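PDB 1FR3: Molybdate/tungstate binding protein from Sporomusa ovata, which binds the oxyanions molybdate and tungstate and probably serves in molybdate homeostasis by storing or buffering them in the cell. Local coordinates for residues R6-A11 and K53-V58. Sequence-based numbering, arbitrary orientation.
With WO4 (tungstate(VI)ion), chain M.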
ATOM      1  N   ARG A   6      -7.072  10.907  -1.209  1.00  5.70           N
ATOM      2  CA  ARG A   6      -8.418  11.422  -1.045  1.00  5.93           C
ATOM      3  C   ARG A   6      -9.036  11.347   0.335  1.00  6.81           C
ATOM      4  O   ARG A   6      -9.967  12.124   0.589  1.00  7.32           O
ATOM      5  CB  ARG A   6      -9.359  10.703  -2.027  1.00  5.72           C
ATOM      6  CG  ARG A   6      -9.049  10.948  -3.493  1.00  6.22           C
ATOM      7  CD  ARG A   6      -9.456  12.346  -3.937  1.00  7.04           C
ATOM      8  NE  ARG A   6      -8.420  13.338  -3.657  1.00  6.69           N
ATOM      9  CZ  ARG A   6      -8.578  14.651  -3.757  1.00  7.48           C
ATOM     10  NH1 ARG A   6      -9.753  15.163  -4.120  1.00  8.07           N
ATOM     11  NH2 ARG A   6      -7.576  15.474  -3.489  1.00  7.24           N
ATOM     12  N   ASN A   7      -8.550  10.467   1.210  1.00  6.21           N
ATOM     13  CA  ASN A   7      -9.239  10.360   2.501  1.00  6.43           C
ATOM     14  C   ASN A   7      -8.549  11.138   3.595  1.00  6.56           C
ATOM     15  O   ASN A   7      -7.431  10.774   3.967  1.00  7.38           O
ATOM     16  CB  ASN A   7      -9.356   8.868   2.858  1.00  6.30           C
ATOM     17  CG  ASN A   7     -10.131   8.164   1.751  1.00  6.99           C
ATOM     18  OD1 ASN A   7     -11.350   8.334   1.678  1.00  8.14           O
ATOM     19  ND2 ASN A   7      -9.440   7.426   0.899  1.00  6.21           N
ATOM     20  N   LYS A   8      -9.210  12.155   4.128  1.00  7.03           N
ATOM     21  CA  LYS A   8      -8.702  12.955   5.220  1.00  7.16           C
ATOM     22  C   LYS A   8      -9.669  12.841   6.407  1.00  8.32           C
ATOM     23  O   LYS A   8     -10.862  13.125   6.236  1.00  8.73           O
ATOM     24  CB  LYS A   8      -8.564  14.438   4.867  1.00  6.94           C
ATOM     25  CG  LYS A   8      -7.402  14.820   3.982  1.00  7.91           C
ATOM     26  CD  LYS A   8      -7.682  14.664   2.496  1.00  7.71           C
ATOM     27  CE  LYS A   8      -6.677  15.480   1.690  1.00  7.85           C
ATOM     28  NZ  LYS A   8      -6.893  15.323   0.224  1.00  7.48           N
ATOM     29  N   LEU A   9      -9.159  12.427   7.559  1.00  7.70           N
ATOM     30  CA  LEU A   9      -9.994  12.332   8.755  1.00  7.56           C
ATOM     31  C   LEU A   9      -9.388  13.205   9.856  1.00  8.05           C
ATOM     32  O   LEU A   9      -8.263  12.929  10.288  1.00  7.62           O
ATOM     33  CB  LEU A   9     -10.137  10.893   9.236  1.00  9.14           C
ATOM     34  CG  LEU A   9     -10.647   9.868   8.216  1.00  9.09           C
ATOM     35  CD1 LEU A   9     -10.446   8.460   8.760  1.00 10.26           C
ATOM     36  CD2 LEU A   9     -12.122  10.097   7.910  1.00 10.04           C
ATOM     37  N   GLU A  10     -10.100  14.236  10.285  1.00  8.53           N
ATOM     38  CA  GLU A  10      -9.597  15.113  11.342  1.00  9.82           C
ATOM     39  C   GLU A  10      -9.769  14.425  12.692  1.00  9.99           C
ATOM     40  O   GLU A  10     -10.890  14.294  13.186  1.00 11.54           O
ATOM     41  CB  GLU A  10     -10.301  16.471  11.305  1.00 12.50           C
ATOM     42  CG  GLU A  10     -10.053  17.201   9.986  1.00 15.20           C
ATOM     43  CD  GLU A  10     -10.689  18.572   9.942  1.00 17.41           C
ATOM     44  OE1 GLU A  10     -11.391  18.957  10.902  1.00 20.04           O
ATOM     45  OE2 GLU A  10     -10.498  19.289   8.939  1.00 19.61           O
ATOM     46  N   ALA A  11      -8.664  13.965  13.261  1.00  8.58           N
ATOM     47  CA  ALA A  11      -8.696  13.180  14.486  1.00  8.48           C
ATOM     48  C   ALA A  11      -7.839  13.731  15.613  1.00  8.16           C
ATOM     49  O   ALA A  11      -7.197  14.774  15.480  1.00  8.77           O
ATOM     50  CB  ALA A  11      -8.202  11.775  14.124  1.00  7.97           C
ATOM     51  N   LYS A  53      -4.246  17.468  17.633  1.00 10.52           N
ATOM     52  CA  LYS A  53      -5.240  17.402  16.569  1.00 10.47           C
ATOM     53  C   LYS A  53      -4.433  17.143  15.288  1.00  9.70           C
ATOM     54  O   LYS A  53      -3.492  17.888  15.008  1.00 10.88           O
ATOM     55  CB  LYS A  53      -6.046  18.684  16.407  1.00 12.19           C
ATOM     56  CG  LYS A  53      -6.846  19.067  17.639  1.00 14.56           C
ATOM     57  CD  LYS A  53      -7.868  18.019  18.034  1.00 16.74           C
ATOM     58  CE  LYS A  53      -8.660  18.461  19.256  1.00 17.78           C
ATOM     59  NZ  LYS A  53      -9.304  17.302  19.934  1.00 18.68           N
ATOM     60  N   VAL A  54      -4.790  16.091  14.581  1.00  8.65           N
ATOM     61  CA  VAL A  54      -4.062  15.700  13.381  1.00  8.47           C
ATOM     62  C   VAL A  54      -5.032  15.270  12.288  1.00  8.26           C
ATOM     63  O   VAL A  54      -6.235  15.151  12.505  1.00  8.55           O
ATOM     64  CB  VAL A  54      -3.130  14.505  13.678  1.00  8.09           C
ATOM     65  CG1 VAL A  54      -2.081  14.863  14.726  1.00  8.94           C
ATOM     66  CG2 VAL A  54      -3.912  13.287  14.169  1.00  9.28           C
ATOM     67  N   THR A  55      -4.482  15.041  11.097  1.00  8.04           N
ATOM     68  CA  THR A  55      -5.293  14.532   9.997  1.00  8.51           C
ATOM     69  C   THR A  55      -4.786  13.142   9.626  1.00  7.07           C
ATOM     70  O   THR A  55      -3.610  12.973   9.288  1.00  7.93           O
ATOM     71  CB  THR A  55      -5.292  15.458   8.769  1.00  8.91           C
ATOM     72  OG1 THR A  55      -5.890  16.709   9.139  1.00 10.95           O
ATOM     73  CG2 THR A  55      -6.081  14.839   7.624  1.00  9.55           C
ATOM     74  N   ALA A  56      -5.657  12.140   9.712  1.00  6.97           N
ATOM     75  CA  ALA A  56      -5.300  10.794   9.258  1.00  6.23           C
ATOM     76  C   ALA A  56      -5.494  10.833   7.735  1.00  6.89           C
ATOM     77  O   ALA A  56      -6.509  11.386   7.284  1.00  7.60           O
ATOM     78  CB  ALA A  56      -6.137   9.725   9.914  1.00  6.90           C
ATOM     79  N   LEU A  57      -4.540  10.326   6.974  1.00  5.49           N
ATOM     80  CA  LEU A  57      -4.588  10.379   5.521  1.00  5.74           C
ATOM     81  C   LEU A  57      -4.478   9.004   4.881  1.00  5.71           C
ATOM     82  O   LEU A  57      -3.542   8.256   5.176  1.00  5.98           O
ATOM     83  CB  LEU A  57      -3.427  11.253   5.021  1.00  5.99           C
ATOM     84  CG  LEU A  57      -3.277  11.382   3.502  1.00  6.46           C
ATOM     85  CD1 LEU A  57      -4.372  12.265   2.933  1.00  7.61           C
ATOM     86  CD2 LEU A  57      -1.892  11.908   3.147  1.00  7.88           C
ATOM     87  N   VAL A  58      -5.378   8.679   3.952  1.00  5.21           N
ATOM     88  CA  VAL A  58      -5.320   7.386   3.280  1.00  4.56           C
ATOM     89  C   VAL A  58      -5.509   7.528   1.768  1.00  4.39           C
ATOM     90  O   VAL A  58      -6.469   8.171   1.338  1.00  4.59           O
ATOM     91  CB  VAL A  58      -6.391   6.422   3.822  1.00  4.69           C
ATOM     92  CG1 VAL A  58      -6.260   5.060   3.165  1.00  4.15           C
ATOM     93  CG2 VAL A  58      -6.280   6.274   5.337  1.00  5.95           C
TER
HETATM   94  W   WO4 M 405      -5.347   9.144  -4.681  1.00  8.03           W
HETATM   95  O1  WO4 M 405      -6.224  10.171  -5.851  1.00  5.55           O
HETATM   96  O2  WO4 M 405      -3.746   9.806  -4.385  1.00  6.01           O
HETATM   97  O3  WO4 M 405      -5.227   7.549  -5.332  1.00  7.64           O
HETATM   98  O4  WO4 M 405      -6.260   9.073  -3.175  1.00  6.07           O
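The carboxamide of Asn7 lies against the carbonyl of Val58 and sends one N-H of ND2 to its O, 3.1 Å away. The two residues finish one end of an antiparallel pairing in the OB-like beta fold of the TOBE domain, which joins strand 7-18 to strand 53-58 and illustrates how a sheet edge can be tied into an oligomer. The Val58 oxygen sits close to the amide plane of Asn7, on the ND2 side, whereas seen from Val58 the donor stands 47° above the carbonyl plane. In the plane itself the same oxygen takes the backbone N of Asn7, so one acceptor is gripped twice. With CG placed beside the backbone N (chi1 -59°), both donors of Asn7 reach it together, while OD1 at the other end of the amide accepts from Val35 N of a second subunit. The second flat group, the Arg6 guanidinium, turns obliquely to O1 of tungstate and forms a salt bridge with Asp45 of a third subunit.

Asn7, Leu9 and Ala11 form hydrogen-bonded pairs with Val58, Ala56 and Val54; at the middle pair, Ala56 N reaches Leu9 O at 2.8 Å. Their face is apolar further along, with Leu9 and Ala56 both meeting Leu34 of strand 32-39. On the other face Lys8 bends at chi2 (85°), its CB 3.7 Å from Thr55 CG2 and its methylenes running alongside Leu57 CD1, before NZ bonds to the carbonyls of Ile3 and Gly5. Thr55 and Leu57 also pair with a strand of the second subunit, continuing the sheet across the interface. Just before the strand begins, the Arg6 backbone N donates to tungstate O4 at 2.8 Å.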